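Local coordinates for Afp1 (Serratia entomophila, PDB 6RBN), which probably builds the inner tube of the anti-feeding prophage, a contractile injection system, by stacking with further copies of itself inside the sheath, at residues V106-N111 and V144-A149; K68-G73 and A133-T138. All blocks are in the same frame, centred on the assembly; numbering follows the deposited sequence.

Contact 1: V106-N111 and V144-A149; sequences VLVSWN and VTIQTA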
loop_
_atom_site.group_PDB
_atom_site.type_symbol
_atom_site.label_atom_id
_atom_site.label_comp_id
_atom_site.label_asym_id
_atom_site.label_seq_id
_atom_site.Cartn_x
_atom_site.Cartn_y
_atom_site.Cartn_z
ATOM N N VAL A 106 -1.928 8.951 50.107
ATOM C CA VAL A 106 -1.725 7.509 50.141
ATOM C C VAL A 106 -3.086 6.844 50.042
ATOM O O VAL A 106 -3.991 7.150 50.825
ATOM C CB VAL A 106 -0.985 7.081 51.417
ATOM C CG1 VAL A 106 -1.003 5.579 51.565
ATOM C CG2 VAL A 106 0.442 7.569 51.370
ATOM N N LEU A 107 -3.238 5.939 49.078
ATOM C CA LEU A 107 -4.536 5.328 48.822
ATOM C C LEU A 107 -4.701 4.025 49.600
ATOM O O LEU A 107 -5.593 3.905 50.443
ATOM C CB LEU A 107 -4.694 5.088 47.319
ATOM C CG LEU A 107 -4.597 6.350 46.464
ATOM C CD1 LEU A 107 -4.595 5.996 44.994
ATOM C CD2 LEU A 107 -5.723 7.309 46.791
ATOM N N VAL A 108 -3.850 3.041 49.315
ATOM C CA VAL A 108 -3.790 1.768 50.028
ATOM C C VAL A 108 -2.317 1.437 50.201
ATOM O O VAL A 108 -1.557 1.483 49.231
ATOM C CB VAL A 108 -4.507 0.626 49.272
ATOM C CG1 VAL A 108 -4.274 -0.705 49.953
ATOM C CG2 VAL A 108 -6.003 0.863 49.168
ATOM N N SER A 109 -1.903 1.116 51.423
ATOM C CA SER A 109 -0.509 0.785 51.662
ATOM C C SER A 109 -0.375 -0.610 52.250
ATOM O O SER A 109 -1.292 -1.141 52.876
ATOM C CB SER A 109 0.158 1.808 52.583
ATOM O OG SER A 109 -0.375 1.757 53.880
ATOM N N TRP A 110 0.798 -1.197 52.024
ATOM C CA TRP A 110 1.166 -2.521 52.510
ATOM C C TRP A 110 2.319 -2.374 53.487
ATOM O O TRP A 110 3.360 -1.814 53.137
ATOM C CB TRP A 110 1.572 -3.429 51.350
ATOM C CG TRP A 110 0.444 -3.988 50.563
ATOM C CD1 TRP A 110 -0.081 -5.234 50.672
ATOM C CD2 TRP A 110 -0.329 -3.314 49.567
ATOM N NE1 TRP A 110 -1.122 -5.390 49.797
ATOM C CE2 TRP A 110 -1.296 -4.222 49.106
ATOM C CE3 TRP A 110 -0.294 -2.034 49.014
ATOM C CZ2 TRP A 110 -2.218 -3.891 48.122
ATOM C CZ3 TRP A 110 -1.207 -1.708 48.041
ATOM C CH2 TRP A 110 -2.158 -2.632 47.603
ATOM N N ASN A 111 2.138 -2.875 54.702
ATOM C CA ASN A 111 3.150 -2.779 55.741
ATOM C C ASN A 111 3.878 -4.104 55.894
ATOM O O ASN A 111 3.270 -5.173 55.828
ATOM C CB ASN A 111 2.528 -2.376 57.074
ATOM C CG ASN A 111 1.894 -1.015 57.025
ATOM O OD1 ASN A 111 0.686 -0.875 57.183
ATOM N ND2 ASN A 111 2.707 0.003 56.796
ATOM N N VAL A 144 2.826 -9.448 56.723
ATOM C CA VAL A 144 2.422 -8.395 55.797
ATOM C C VAL A 144 1.007 -7.982 56.166
ATOM O O VAL A 144 0.096 -8.817 56.165
ATOM C CB VAL A 144 2.478 -8.855 54.329
ATOM C CG1 VAL A 144 1.857 -7.815 53.424
ATOM C CG2 VAL A 144 3.903 -9.116 53.901
ATOM N N THR A 145 0.820 -6.708 56.492
ATOM C CA THR A 145 -0.497 -6.175 56.801
ATOM C C THR A 145 -0.859 -5.083 55.805
ATOM O O THR A 145 0.005 -4.488 55.161
ATOM C CB THR A 145 -0.568 -5.626 58.230
ATOM O OG1 THR A 145 0.389 -4.575 58.391
ATOM C CG2 THR A 145 -0.288 -6.721 59.242
ATOM N N ILE A 146 -2.158 -4.831 55.682
ATOM C CA ILE A 146 -2.701 -3.863 54.736
ATOM C C ILE A 146 -3.534 -2.862 55.519
ATOM O O ILE A 146 -4.537 -3.239 56.138
ATOM C CB ILE A 146 -3.566 -4.543 53.662
ATOM C CG1 ILE A 146 -2.760 -5.573 52.878
ATOM C CG2 ILE A 146 -4.153 -3.518 52.723
ATOM C CD1 ILE A 146 -3.598 -6.451 51.997
ATOM N N GLN A 147 -3.135 -1.596 55.498
ATOM C CA GLN A 147 -3.996 -0.534 55.994
ATOM C C GLN A 147 -4.523 0.273 54.817
ATOM O O GLN A 147 -3.804 0.523 53.844
ATOM C CB GLN A 147 -3.290 0.372 57.014
ATOM C CG GLN A 147 -2.148 1.202 56.508
ATOM C CD GLN A 147 -1.588 2.118 57.565
ATOM O OE1 GLN A 147 -2.074 2.148 58.689
ATOM N NE2 GLN A 147 -0.573 2.886 57.204
ATOM N N THR A 148 -5.798 0.633 54.891
ATOM C CA THR A 148 -6.516 1.249 53.781
ATOM C C THR A 148 -6.990 2.626 54.219
ATOM O O THR A 148 -7.985 2.743 54.940
ATOM C CB THR A 148 -7.697 0.390 53.346
ATOM O OG1 THR A 148 -8.611 0.258 54.438
ATOM C CG2 THR A 148 -7.232 -0.985 52.914
ATOM N N ALA A 149 -6.284 3.658 53.775
ATOM C CA ALA A 149 -6.727 5.032 53.959
ATOM C C ALA A 149 -6.131 5.909 52.870
ATOM O O ALA A 149 -6.029 7.122 53.028
ATOM C CB ALA A 149 -6.337 5.546 55.331
#

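Contact 2: K68-G73 and A133-T138; sequences KGVFPG and AVQQIT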
loop_
_atom_site.group_PDB
_atom_site.type_symbol
_atom_site.label_atom_id
_atom_site.label_comp_id
_atom_site.label_asym_id
_atom_site.label_seq_id
_atom_site.Cartn_x
_atom_site.Cartn_y
_atom_site.Cartn_z
ATOM N N LYS A 68 15.635 -2.009 41.829
ATOM C CA LYS A 68 15.871 -0.638 41.406
ATOM C C LYS A 68 17.125 -0.597 40.549
ATOM O O LYS A 68 17.832 -1.595 40.398
ATOM C CB LYS A 68 16.016 0.308 42.598
ATOM C CG LYS A 68 17.251 0.061 43.427
ATOM C CD LYS A 68 17.358 1.087 44.525
ATOM C CE LYS A 68 17.693 2.436 43.927
ATOM N NZ LYS A 68 17.932 3.474 44.953
ATOM N N GLY A 69 17.410 0.579 39.999
ATOM C CA GLY A 69 18.550 0.743 39.127
ATOM C C GLY A 69 19.824 1.082 39.870
ATOM O O GLY A 69 19.821 1.390 41.058
ATOM N N VAL A 70 20.935 1.020 39.144
ATOM C CA VAL A 70 22.247 1.339 39.691
ATOM C C VAL A 70 22.569 2.788 39.350
ATOM O O VAL A 70 22.546 3.178 38.179
ATOM C CB VAL A 70 23.324 0.389 39.151
ATOM C CG1 VAL A 70 24.694 0.800 39.640
ATOM C CG2 VAL A 70 23.026 -1.026 39.573
ATOM N N PHE A 71 22.882 3.575 40.366
ATOM C CA PHE A 71 23.101 5.008 40.285
ATOM C C PHE A 71 24.553 5.336 40.616
ATOM O O PHE A 71 25.232 4.551 41.286
ATOM C CB PHE A 71 22.140 5.717 41.250
ATOM C CG PHE A 71 20.722 5.715 40.779
ATOM C CD1 PHE A 71 20.255 6.721 39.958
ATOM C CD2 PHE A 71 19.866 4.679 41.115
ATOM C CE1 PHE A 71 18.953 6.719 39.516
ATOM C CE2 PHE A 71 18.565 4.669 40.665
ATOM C CZ PHE A 71 18.108 5.687 39.864
ATOM N N PRO A 72 25.075 6.478 40.147
ATOM C CA PRO A 72 26.501 6.778 40.355
ATOM C C PRO A 72 26.899 7.106 41.787
ATOM O O PRO A 72 28.097 7.246 42.049
ATOM C CB PRO A 72 26.735 7.997 39.452
ATOM C CG PRO A 72 25.671 7.938 38.451
ATOM C CD PRO A 72 24.485 7.405 39.162
ATOM N N GLY A 73 25.967 7.225 42.725
ATOM C CA GLY A 73 26.336 7.568 44.084
ATOM C C GLY A 73 26.811 6.376 44.887
ATOM O O GLY A 73 27.630 5.590 44.411
ATOM N N ALA A 133 21.344 -1.013 34.292
ATOM C CA ALA A 133 21.852 -1.859 35.364
ATOM C C ALA A 133 20.846 -1.853 36.506
ATOM O O ALA A 133 20.683 -0.839 37.189
ATOM C CB ALA A 133 23.219 -1.362 35.822
ATOM N N VAL A 134 20.172 -2.980 36.712
ATOM C CA VAL A 134 19.102 -3.100 37.694
ATOM C C VAL A 134 19.492 -4.152 38.718
ATOM O O VAL A 134 19.617 -5.336 38.383
ATOM C CB VAL A 134 17.757 -3.456 37.042
ATOM C CG1 VAL A 134 16.718 -3.754 38.099
ATOM C CG2 VAL A 134 17.281 -2.324 36.164
ATOM N N GLN A 135 19.679 -3.722 39.959
ATOM C CA GLN A 135 19.836 -4.640 41.071
ATOM C C GLN A 135 18.476 -5.143 41.526
ATOM O O GLN A 135 17.464 -4.460 41.382
ATOM C CB GLN A 135 20.545 -3.957 42.230
ATOM C CG GLN A 135 21.998 -3.686 41.979
ATOM C CD GLN A 135 22.621 -2.884 43.086
ATOM O OE1 GLN A 135 21.930 -2.410 43.986
ATOM N NE2 GLN A 135 23.938 -2.731 43.040
ATOM N N GLN A 136 18.464 -6.343 42.092
ATOM C CA GLN A 136 17.233 -7.009 42.503
ATOM C C GLN A 136 17.475 -7.675 43.850
ATOM O O GLN A 136 18.190 -8.677 43.931
ATOM C CB GLN A 136 16.788 -8.004 41.433
ATOM C CG GLN A 136 15.528 -8.797 41.712
ATOM C CD GLN A 136 15.832 -10.187 42.238
ATOM O OE1 GLN A 136 16.884 -10.751 41.948
ATOM N NE2 GLN A 136 14.904 -10.757 42.982
ATOM N N ILE A 137 16.888 -7.112 44.902
ATOM C CA ILE A 137 17.098 -7.554 46.275
ATOM C C ILE A 137 15.874 -8.332 46.741
ATOM O O ILE A 137 14.735 -7.975 46.418
ATOM C CB ILE A 137 17.421 -6.351 47.194
ATOM C CG1 ILE A 137 17.767 -6.789 48.617
ATOM C CG2 ILE A 137 16.324 -5.297 47.196
ATOM C CD1 ILE A 137 18.424 -5.707 49.428
ATOM N N THR A 138 16.108 -9.435 47.447
ATOM C CA THR A 138 15.035 -10.198 48.060
ATOM C C THR A 138 15.124 -10.068 49.571
ATOM O O THR A 138 16.212 -10.018 50.145
ATOM C CB THR A 138 15.067 -11.675 47.686
ATOM O OG1 THR A 138 16.285 -12.260 48.154
ATOM C CG2 THR A 138 14.972 -11.850 46.193
#

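Contact 1: V106-N111 and V144-A149
Trp110 and Ile146 run alongside each other across an antiparallel strand pair that joins the C-terminal strand 144-148 to strand 109-121 in the beta-sheet fold of a gp19-like tail tube protein. Both side chains leave the strands on the same face, and CG1 of Ile146 sits beside the pyrrole atoms CD1 and NE1 of Trp110, 3.5 Å from each. Ile146 brings this branch to the ring because CG1 stands anti to its own carbonyl carbon (chi1 -59°), while CG2 runs the other way along the strand to meet CG1 of Val108 at 3.9 Å. Val144 adds CG1 at the edge of the indole, close to its plane. The same apolar face is covered by a second subunit, whose Phe125 meets Trp110 edge-to-face and whose Phe71 packs on Val108.

The other face is polar. Here Asn111 and Gln147 pass each other with their amide planes 73° apart, and OD1 of Asn111 rests 3.6 Å from CG of Gln147. The end of Gln147 is engaged by the chain of Afp2: OE1 accepts from Lys284 and NE2 donates to the backbone oxygen of Gln281, so both polar atoms of this amide are satisfied. Asn111 and Thr145 form a hydrogen-bonded pair, in which Asn111 N donates to Thr145 O at 2.7 Å and Thr145 N returns a bond to Asn111 O at 3.0 Å.

Contact 2: K68-G73 and A133-T138
Val70 meets Ala133 and Gln135 where strand 63-69 of this gp19-like fold ends and the antiparallel strand 134-140 begins. Its CB lies 3.8 Å from CB of Ala133, and CG2 reaches CG of Gln135 at 3.7 Å, the two side chains crossing at about a right angle. With CG2 anti to the carbonyl carbon of Val70, this methyl is turned toward the second strand and also touches Ala133 O.

In the backbone, Lys68 and Gln135 make a hydrogen-bonded pair: Lys68 N donates to Gln135 O at 3.1 Å, while the return bond from Gln135 N is weak. Gly69 faces Val134 at the neighbouring non-hydrogen-bonded position, their CA atoms 4.1 Å apart. CG1 of Val134 leans over Lys68 O, 3.3 Å away. Beyond this pair, Val70 N still donates to Ala133 O at 2.7 Å.

Gln135 extends beyond CG, and its amide is positioned by Asn75, whose OD1 accepts a hydrogen bond from NE2. Farther out, a third subunit shares backbone hydrogen bonds with Val70 and Ala133 and packs its Val108 on Val70, so the contact lies at an interface between copies. Tyr45 of a fourth subunit packs on Lys68, and its OH makes a weak hydrogen bond with Gly69 N.

Overall arrangement
From the N terminus the chain first enters contact 2 at the end of strand 63-69, then passes helix 78-81 and strand 92-99 to reach contact 1 at 106-111. It returns to contact 2 at 133-138, closing a loop of 59 intervening residues, and strand 144-148 then closes contact 1 over 32. The segments alternate, so the two loops cross. Both contacts reach the same antiparallel sheet, joined through strand 109-121, which pairs with 134-140 and with 144-148. Their centres are 25 Å apart, on opposite sides of the chain's centre. Contact 1 ties the C terminus to strand 109-121, whereas contact 2 joins strands 63-69 and 134-140.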